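Local coordinates for protein globin (Chloroflexus aurantiacus, PDB 5D1V) that binds heme b as a group II truncated hemoglobin and probably carries oxygen in a thermophilic phototrophic bacterium, at residues Glu8-Glu13 with Ala99-Pro104. Residues are numbered along the deposited sequence; the frame is centred on the assembly and turned at random.
Sequences EQIGGE and AGVPEP
Ile-10 lays its CG2 methyl against CG1 of Val-101, 3.8 Å away, and the same methyl reaches CD of Pro-102, 4.3 Å away. The bond to CB points toward 99-104, and with CG1 between the backbone N and the carbonyl carbon (chi1 74°), CG2 is left anti to the carbonyl carbon, facing Val-101. On the other side, Val-101 presents CG1 from a position anti to its own N (chi1 -178°). Pro-102, at the exposed side, brings CG to 4.2 Å from the carbonyl O of Gln-9. No direct hydrogen bond joins the two segments; a water spans them, donating to Ile-10 O at 2.8 Å and, weakly, to Gly-100 O at 3.5 Å. Ile-10 O also accepts from Thr-15 OG1. In this truncated globin, both segments turn between helices: Gly-11 ends helix 6-9 and Gly-100 ends helix 82-98, each as the positive-phi residue of a Schellman motif, and Gly-12 then takes the N-cap position of helix 13-28. The apolar pair packs against helices 13-28 and 105-119: Met-109 of the latter touches both side chains, and from the former Phe-16 meets Ile-10 and Ile-19 meets Val-101. The heme lies well away, about 14 Å from the Ile-10 side chain. Beyond Pro-102 the chain passes through a cis peptide before Pro-104 and enters helix 105-119, where Arg-106 NE is hydrogen-bonded to Val-101 O.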
loop_
_atom_site.group_PDB
_atom_site.type_symbol
_atom_site.label_atom_id
_atom_site.label_comp_id
_atom_site.label_asym_id
_atom_site.label_seq_id
_atom_site.Cartn_x
_atom_site.Cartn_y
_atom_site.Cartn_z
ATOM N N GLU A 8 -9.181 -20.906 10.949
ATOM C CA GLU A 8 -9.801 -20.885 12.283
ATOM C C GLU A 8 -9.519 -19.566 12.975
ATOM O O GLU A 8 -10.410 -18.968 13.576
ATOM C CB GLU A 8 -9.275 -22.031 13.158
ATOM C CG GLU A 8 -9.432 -23.438 12.586
ATOM C CD GLU A 8 -8.705 -24.503 13.428
ATOM O OE1 GLU A 8 -9.143 -24.744 14.576
ATOM O OE2 GLU A 8 -7.700 -25.089 12.945
ATOM N N GLN A 9 -8.269 -19.116 12.887
ATOM C CA GLN A 9 -7.828 -17.925 13.617
ATOM C C GLN A 9 -8.616 -16.682 13.248
ATOM O O GLN A 9 -8.848 -15.818 14.078
ATOM C CB GLN A 9 -6.364 -17.652 13.357
ATOM C CG GLN A 9 -5.407 -18.590 14.078
ATOM C CD GLN A 9 -3.997 -18.468 13.542
ATOM O OE1 GLN A 9 -3.405 -19.455 13.104
ATOM N NE2 GLN A 9 -3.456 -17.250 13.554
ATOM N N ILE A 10 -9.018 -16.572 11.991
ATOM C CA ILE A 10 -9.642 -15.335 11.544
ATOM C C ILE A 10 -11.172 -15.442 11.555
ATOM O O ILE A 10 -11.845 -14.492 11.176
ATOM C CB ILE A 10 -9.101 -14.895 10.134
ATOM C CG1 ILE A 10 -9.656 -15.756 8.989
ATOM C CG2 ILE A 10 -7.552 -14.873 10.125
ATOM C CD1 ILE A 10 -9.372 -15.148 7.617
ATOM N N GLY A 11 -11.718 -16.573 12.015
ATOM C CA GLY A 11 -13.164 -16.710 12.157
ATOM C C GLY A 11 -13.857 -17.536 11.082
ATOM O O GLY A 11 -15.091 -17.566 10.978
ATOM N N GLY A 12 -13.066 -18.208 10.264
ATOM C CA GLY A 12 -13.614 -19.162 9.320
ATOM C C GLY A 12 -14.370 -18.589 8.126
ATOM O O GLY A 12 -14.109 -17.479 7.645
ATOM N N GLU A 13 -15.319 -19.390 7.651
ATOM C CA GLU A 13 -16.057 -19.130 6.396
ATOM C C GLU A 13 -16.657 -17.739 6.345
ATOM O O GLU A 13 -16.598 -17.032 5.335
ATOM C CB GLU A 13 -17.176 -20.165 6.232
ATOM C CG GLU A 13 -17.996 -19.988 4.962
ATOM C CD GLU A 13 -18.946 -21.135 4.688
ATOM O OE1 GLU A 13 -19.222 -21.912 5.615
ATOM O OE2 GLU A 13 -19.411 -21.256 3.533
ATOM N N ALA A 99 -12.295 -6.094 6.260
ATOM C CA ALA A 99 -13.006 -7.256 6.795
ATOM C C ALA A 99 -12.661 -7.521 8.253
ATOM O O ALA A 99 -13.269 -8.374 8.882
ATOM C CB ALA A 99 -12.705 -8.477 5.980
ATOM N N GLY A 100 -11.683 -6.795 8.776
ATOM C CA GLY A 100 -11.304 -6.919 10.166
ATOM C C GLY A 100 -10.432 -8.118 10.497
ATOM O O GLY A 100 -10.489 -8.644 11.601
ATOM N N VAL A 101 -9.595 -8.536 9.561
ATOM C CA VAL A 101 -8.746 -9.686 9.794
ATOM C C VAL A 101 -7.688 -9.302 10.815
ATOM O O VAL A 101 -6.961 -8.342 10.597
ATOM C CB VAL A 101 -8.099 -10.169 8.495
ATOM C CG1 VAL A 101 -7.249 -11.391 8.738
ATOM C CG2 VAL A 101 -9.190 -10.449 7.440
ATOM N N PRO A 102 -7.604 -10.046 11.934
ATOM C CA PRO A 102 -6.657 -9.735 13.005
ATOM C C PRO A 102 -5.222 -10.100 12.675
ATOM O O PRO A 102 -4.982 -11.012 11.874
ATOM C CB PRO A 102 -7.150 -10.609 14.158
ATOM C CG PRO A 102 -7.646 -11.818 13.476
ATOM C CD PRO A 102 -8.362 -11.266 12.251
ATOM N N GLU A 103 -4.290 -9.399 13.306
ATOM C CA GLU A 103 -2.877 -9.773 13.261
ATOM C C GLU A 103 -2.655 -10.872 14.296
ATOM O O GLU A 103 -3.381 -10.941 15.289
ATOM C CB GLU A 103 -1.990 -8.564 13.562
ATOM C CG GLU A 103 -2.125 -7.441 12.581
ATOM C CD GLU A 103 -1.370 -7.705 11.309
ATOM O OE1 GLU A 103 -1.385 -6.845 10.398
ATOM O OE2 GLU A 103 -0.750 -8.776 11.220
ATOM N N PRO A 104 -1.655 -11.738 14.082
ATOM C CA PRO A 104 -0.702 -11.839 12.972
ATOM C C PRO A 104 -1.244 -12.524 11.706
ATOM O O PRO A 104 -0.569 -12.523 10.666
ATOM C CB PRO A 104 0.436 -12.662 13.581
ATOM C CG PRO A 104 -0.246 -13.516 14.611
ATOM C CD PRO A 104 -1.340 -12.680 15.171
HETATM O O HOH W 1 -11.938 -11.763 11.892
#